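Local structure of tRNA (guanine-N(1)-)-methyltransferase (Corynebacterium diphtheriae, 7KFF) at residues A[17-28]-A[159-169]. The protein catalyses transfer of a methyl group from S-adenosylmethionine to N1 of a guanine, probably G37, in tRNA. Numbering follows the deposited sequence.
Sequences MRLDVITIFPEY and EEHIVFACGRY. With SAH (S-adenosyl-L-homocysteine), chain C.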
loop_
_atom_site.group_PDB
_atom_site.type_symbol
_atom_site.label_atom_id
_atom_site.label_comp_id
_atom_site.label_asym_id
_atom_site.label_seq_id
_atom_site.Cartn_x
_atom_site.Cartn_y
_atom_site.Cartn_z
HETATM N N MSE A 17 -7.354 -8.414 19.119
HETATM C CA MSE A 17 -7.383 -8.938 17.765
HETATM C C MSE A 17 -6.143 -9.799 17.573
HETATM O O MSE A 17 -5.033 -9.394 17.925
HETATM C CB MSE A 17 -7.386 -7.810 16.753
HETATM C CG MSE A 17 -7.284 -8.306 15.292
HETATM SE SE MSE A 17 -7.180 -6.836 14.093
HETATM C CE MSE A 17 -8.998 -6.220 14.358
ATOM N N ARG A 18 -6.335 -10.986 17.020
ATOM C CA ARG A 18 -5.246 -11.881 16.667
ATOM C C ARG A 18 -4.988 -11.811 15.173
ATOM O O ARG A 18 -5.914 -11.975 14.374
ATOM C CB ARG A 18 -5.603 -13.315 17.046
ATOM C CG ARG A 18 -4.618 -14.361 16.633
ATOM C CD ARG A 18 -3.281 -14.241 17.316
ATOM N NE ARG A 18 -2.411 -15.311 16.852
ATOM C CZ ARG A 18 -1.268 -15.660 17.430
ATOM N NH1 ARG A 18 -0.864 -15.031 18.522
ATOM N NH2 ARG A 18 -0.543 -16.643 16.912
ATOM N N LEU A 19 -3.745 -11.543 14.803
ATOM C CA LEU A 19 -3.284 -11.589 13.431
ATOM C C LEU A 19 -2.295 -12.731 13.293
ATOM O O LEU A 19 -1.345 -12.820 14.066
ATOM C CB LEU A 19 -2.544 -10.316 13.042
ATOM C CG LEU A 19 -3.258 -8.999 13.215
ATOM C CD1 LEU A 19 -2.361 -7.864 12.705
ATOM C CD2 LEU A 19 -4.612 -8.979 12.538
ATOM N N ASP A 20 -2.503 -13.595 12.307
ATOM C CA ASP A 20 -1.548 -14.642 11.961
ATOM C C ASP A 20 -1.140 -14.430 10.510
ATOM O O ASP A 20 -1.996 -14.224 9.643
ATOM C CB ASP A 20 -2.142 -16.030 12.145
ATOM C CG ASP A 20 -2.171 -16.459 13.586
ATOM O OD1 ASP A 20 -1.094 -16.825 14.119
ATOM O OD2 ASP A 20 -3.252 -16.369 14.210
ATOM N N VAL A 21 0.155 -14.472 10.240
ATOM C CA VAL A 21 0.691 -14.220 8.908
ATOM C C VAL A 21 1.508 -15.429 8.487
ATOM O O VAL A 21 2.399 -15.857 9.227
ATOM C CB VAL A 21 1.577 -12.963 8.890
ATOM C CG1 VAL A 21 2.024 -12.648 7.466
ATOM C CG2 VAL A 21 0.878 -11.789 9.509
ATOM N N ILE A 22 1.232 -15.963 7.299
ATOM C CA ILE A 22 1.962 -17.102 6.751
ATOM C C ILE A 22 2.780 -16.608 5.564
ATOM O O ILE A 22 2.231 -15.998 4.637
ATOM C CB ILE A 22 1.022 -18.244 6.335
ATOM C CG1 ILE A 22 0.105 -18.648 7.490
ATOM C CG2 ILE A 22 1.835 -19.438 5.850
ATOM C CD1 ILE A 22 -1.086 -19.483 7.073
ATOM N N THR A 23 4.089 -16.855 5.604
ATOM C CA THR A 23 5.025 -16.201 4.703
ATOM C C THR A 23 6.319 -17.000 4.608
ATOM O O THR A 23 6.724 -17.669 5.556
ATOM C CB THR A 23 5.325 -14.781 5.238
ATOM O OG1 THR A 23 6.431 -14.213 4.523
ATOM C CG2 THR A 23 5.701 -14.819 6.737
ATOM N N ILE A 24 7.010 -16.868 3.472
ATOM C CA ILE A 24 8.380 -17.385 3.399
ATOM C C ILE A 24 9.432 -16.382 3.890
ATOM O O ILE A 24 10.623 -16.723 3.935
ATOM C CB ILE A 24 8.753 -17.922 1.999
ATOM C CG1 ILE A 24 8.672 -16.826 0.946
ATOM C CG2 ILE A 24 7.910 -19.151 1.660
ATOM C CD1 ILE A 24 9.338 -17.192 -0.362
ATOM N N PHE A 25 9.029 -15.174 4.283
ATOM C CA PHE A 25 9.931 -14.160 4.838
ATOM C C PHE A 25 9.358 -13.628 6.146
ATOM O O PHE A 25 8.938 -12.458 6.235
ATOM C CB PHE A 25 10.145 -12.998 3.864
ATOM C CG PHE A 25 10.851 -13.397 2.603
ATOM C CD1 PHE A 25 12.192 -13.721 2.631
ATOM C CD2 PHE A 25 10.174 -13.455 1.396
ATOM C CE1 PHE A 25 12.847 -14.099 1.474
ATOM C CE2 PHE A 25 10.827 -13.812 0.221
ATOM C CZ PHE A 25 12.178 -14.153 0.278
ATOM N N PRO A 26 9.386 -14.441 7.209
ATOM C CA PRO A 26 8.856 -13.955 8.496
ATOM C C PRO A 26 9.441 -12.627 8.957
ATOM O O PRO A 26 8.742 -11.823 9.587
ATOM C CB PRO A 26 9.213 -15.073 9.481
ATOM C CG PRO A 26 9.501 -16.254 8.660
ATOM C CD PRO A 26 9.822 -15.849 7.265
ATOM N N GLU A 27 10.730 -12.399 8.690
ATOM C CA GLU A 27 11.403 -11.180 9.121
ATOM C C GLU A 27 10.767 -9.931 8.519
ATOM O O GLU A 27 10.886 -8.835 9.096
ATOM C CB GLU A 27 12.891 -11.285 8.755
ATOM C CG GLU A 27 13.221 -11.446 7.246
ATOM C CD GLU A 27 13.234 -12.888 6.703
ATOM O OE1 GLU A 27 12.617 -13.800 7.288
ATOM O OE2 GLU A 27 13.896 -13.103 5.665
ATOM N N TYR A 28 10.108 -10.056 7.366
ATOM C CA TYR A 28 9.484 -8.897 6.736
ATOM C C TYR A 28 8.404 -8.319 7.645
ATOM O O TYR A 28 8.071 -7.133 7.548
ATOM C CB TYR A 28 8.910 -9.299 5.381
ATOM C CG TYR A 28 8.855 -8.156 4.369
ATOM C CD1 TYR A 28 7.958 -7.099 4.528
ATOM C CD2 TYR A 28 9.668 -8.150 3.255
ATOM C CE1 TYR A 28 7.902 -6.056 3.600
ATOM C CE2 TYR A 28 9.599 -7.118 2.324
ATOM C CZ TYR A 28 8.716 -6.084 2.504
ATOM O OH TYR A 28 8.655 -5.050 1.571
ATOM N N GLU A 159 -12.893 -7.757 13.578
ATOM C CA GLU A 159 -12.572 -9.176 13.553
ATOM C C GLU A 159 -11.797 -9.594 14.799
ATOM O O GLU A 159 -10.940 -8.860 15.307
ATOM C CB GLU A 159 -11.728 -9.483 12.320
ATOM C CG GLU A 159 -12.455 -9.285 10.993
ATOM C CD GLU A 159 -13.504 -10.348 10.667
ATOM O OE1 GLU A 159 -13.577 -11.403 11.348
ATOM O OE2 GLU A 159 -14.265 -10.138 9.691
ATOM N N GLU A 160 -12.068 -10.809 15.266
ATOM C CA GLU A 160 -11.269 -11.389 16.334
ATOM C C GLU A 160 -9.999 -12.054 15.822
ATOM O O GLU A 160 -9.013 -12.134 16.563
ATOM C CB GLU A 160 -12.079 -12.447 17.070
ATOM C CG GLU A 160 -13.344 -11.942 17.697
ATOM C CD GLU A 160 -14.094 -13.047 18.414
ATOM O OE1 GLU A 160 -15.247 -12.808 18.820
ATOM O OE2 GLU A 160 -13.533 -14.153 18.572
ATOM N N HIS A 161 -10.018 -12.574 14.596
ATOM C CA HIS A 161 -8.915 -13.364 14.057
ATOM C C HIS A 161 -8.834 -13.133 12.560
ATOM O O HIS A 161 -9.771 -13.491 11.826
ATOM C CB HIS A 161 -9.139 -14.855 14.330
ATOM C CG HIS A 161 -7.943 -15.699 14.055
ATOM N ND1 HIS A 161 -8.007 -17.067 13.922
ATOM C CD2 HIS A 161 -6.640 -15.366 13.898
ATOM C CE1 HIS A 161 -6.793 -17.540 13.712
ATOM N NE2 HIS A 161 -5.947 -16.530 13.680
ATOM N N ILE A 162 -7.715 -12.558 12.128
ATOM C CA ILE A 162 -7.395 -12.378 10.721
ATOM C C ILE A 162 -6.128 -13.163 10.413
ATOM O O ILE A 162 -5.110 -13.002 11.094
ATOM C CB ILE A 162 -7.242 -10.897 10.331
ATOM C CG1 ILE A 162 -8.456 -10.074 10.754
ATOM C CG2 ILE A 162 -7.022 -10.813 8.822
ATOM C CD1 ILE A 162 -8.347 -8.585 10.434
ATOM N N VAL A 163 -6.198 -14.007 9.390
ATOM C CA VAL A 163 -5.062 -14.744 8.852
ATOM C C VAL A 163 -4.730 -14.140 7.498
ATOM O O VAL A 163 -5.636 -13.814 6.717
ATOM C CB VAL A 163 -5.391 -16.248 8.758
ATOM C CG1 VAL A 163 -4.228 -17.012 8.166
ATOM C CG2 VAL A 163 -5.759 -16.793 10.148
ATOM N N PHE A 164 -3.444 -13.986 7.227
ATOM C CA PHE A 164 -2.940 -13.490 5.953
ATOM C C PHE A 164 -2.102 -14.552 5.257
ATOM O O PHE A 164 -1.185 -15.103 5.863
ATOM C CB PHE A 164 -2.057 -12.259 6.149
ATOM C CG PHE A 164 -2.756 -11.067 6.723
ATOM C CD1 PHE A 164 -2.861 -10.920 8.089
ATOM C CD2 PHE A 164 -3.210 -10.048 5.908
ATOM C CE1 PHE A 164 -3.442 -9.785 8.639
ATOM C CE2 PHE A 164 -3.785 -8.912 6.446
ATOM C CZ PHE A 164 -3.898 -8.780 7.819
ATOM N N ALA A 165 -2.394 -14.812 3.985
ATOM C CA ALA A 165 -1.617 -15.726 3.149
ATOM C C ALA A 165 -0.798 -14.890 2.176
ATOM O O ALA A 165 -1.356 -14.296 1.255
ATOM C CB ALA A 165 -2.532 -16.688 2.396
ATOM N N CYS A 166 0.519 -14.830 2.379
ATOM C CA CYS A 166 1.390 -13.959 1.597
ATOM C C CYS A 166 1.944 -14.647 0.362
ATOM O O CYS A 166 2.727 -15.591 0.471
ATOM C CB CYS A 166 2.563 -13.446 2.422
ATOM S SG CYS A 166 2.084 -12.522 3.879
ATOM N N GLY A 167 1.587 -14.136 -0.819
ATOM C CA GLY A 167 2.119 -14.677 -2.045
ATOM C C GLY A 167 3.459 -14.075 -2.434
ATOM O O GLY A 167 3.821 -12.969 -2.018
ATOM N N ARG A 168 4.181 -14.837 -3.241
ATOM C CA ARG A 168 5.397 -14.433 -3.922
ATOM C C ARG A 168 5.320 -15.049 -5.320
ATOM O O ARG A 168 4.459 -15.898 -5.590
ATOM C CB ARG A 168 6.623 -14.976 -3.170
ATOM C CG ARG A 168 6.901 -14.290 -1.835
ATOM C CD ARG A 168 7.810 -13.110 -1.999
ATOM N NE ARG A 168 7.741 -12.149 -0.906
ATOM C CZ ARG A 168 8.518 -11.075 -0.818
ATOM N NH1 ARG A 168 9.507 -10.878 -1.674
ATOM N NH2 ARG A 168 8.318 -10.189 0.136
ATOM N N TYR A 169 6.224 -14.618 -6.203
ATOM C CA TYR A 169 6.354 -15.209 -7.533
ATOM C C TYR A 169 5.079 -14.891 -8.316
ATOM O O TYR A 169 4.669 -13.730 -8.379
ATOM C CB TYR A 169 6.716 -16.690 -7.426
ATOM C CG TYR A 169 7.794 -16.931 -6.387
ATOM C CD1 TYR A 169 8.940 -16.129 -6.320
ATOM C CD2 TYR A 169 7.640 -17.932 -5.441
ATOM C CE1 TYR A 169 9.915 -16.352 -5.349
ATOM C CE2 TYR A 169 8.612 -18.176 -4.489
ATOM C CZ TYR A 169 9.739 -17.374 -4.439
ATOM O OH TYR A 169 10.697 -17.593 -3.485
HETATM N N SAH C . 1.936 -11.958 -12.105
HETATM C CA SAH C . 1.213 -11.361 -11.000
HETATM C CB SAH C . 2.250 -10.849 -10.026
HETATM C CG SAH C . 2.201 -11.466 -8.640
HETATM S SD SAH C . 3.153 -10.332 -7.648
HETATM C C SAH C . 0.316 -10.201 -11.396
HETATM O O SAH C . 0.783 -9.181 -11.898
HETATM O OXT SAH C . -0.896 -10.255 -11.191
HETATM C "C5'" SAH C . 3.512 -11.444 -6.295
HETATM C "C4'" SAH C . 2.630 -11.254 -5.078
HETATM O "O4'" SAH C . 2.783 -9.945 -4.530
HETATM C "C3'" SAH C . 1.115 -11.426 -5.270
HETATM O "O3'" SAH C . 0.760 -12.758 -5.365
HETATM C "C2'" SAH C . 0.590 -10.706 -4.027
HETATM O "O2'" SAH C . 0.724 -11.507 -2.878
HETATM C "C1'" SAH C . 1.564 -9.552 -3.922
HETATM N N9 SAH C . 1.087 -8.341 -4.615
HETATM C C8 SAH C . 1.606 -7.768 -5.755
HETATM N N7 SAH C . 0.939 -6.631 -6.021
HETATM C C5 SAH C . -0.022 -6.481 -5.068
HETATM C C6 SAH C . -0.994 -5.515 -4.847
HETATM N N6 SAH C . -1.185 -4.444 -5.644
HETATM N N1 SAH C . -1.821 -5.661 -3.756
HETATM C C2 SAH C . -1.669 -6.729 -2.905
HETATM N N3 SAH C . -0.712 -7.678 -3.103
HETATM C C4 SAH C . 0.084 -7.542 -4.172
HETATM O O HOH W 1 5.444 -15.619 1.293
#
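Two inner strands of the parallel SPOUT sheet, 17-23 and 161-165, pair here, their axes 4.7 Å apart and 12° from parallel. Their ladder runs from Arg18 N to Glu160 O (2.9 Å) as far as Cys166 N to Ile22 O (3.1 Å); beyond it a water bridges Ile24 N and Cys166 O. On one face of the sheet, OD2 of Asp20 accepts from His161 NE2 (2.8 Å) on its anti side, with carboxylate and ring planes 78° apart; His161 CG, anti to the backbone N (chi1 -169°), carries the ring alongside Arg18 to this oxygen. Arg18 grips the carboxylate side-on, NE bonding OD2 from above the carboxylate plane and NH2 bonding OD1 on its syn side in a salt bridge; His51 is also hydrogen-bonded to OD1, so four bonds hold the buried carboxylate. The other face is apolar: Leu19 CD2 lies at the edge of the Phe164 ring, 4.1 Å from CE1, and Val21 CG1 touches Cys166 SG (3.6 Å). Past the strand ends, Phe25 CD2 sits 3.6 Å above the centre of the Arg168 guanidinium, whose NE is salt-bridged to Glu200. Strand 161-165 leads on to Gly167 and Tyr169 in the S-adenosylhomocysteine pocket of the knotted SPOUT methyltransferase fold.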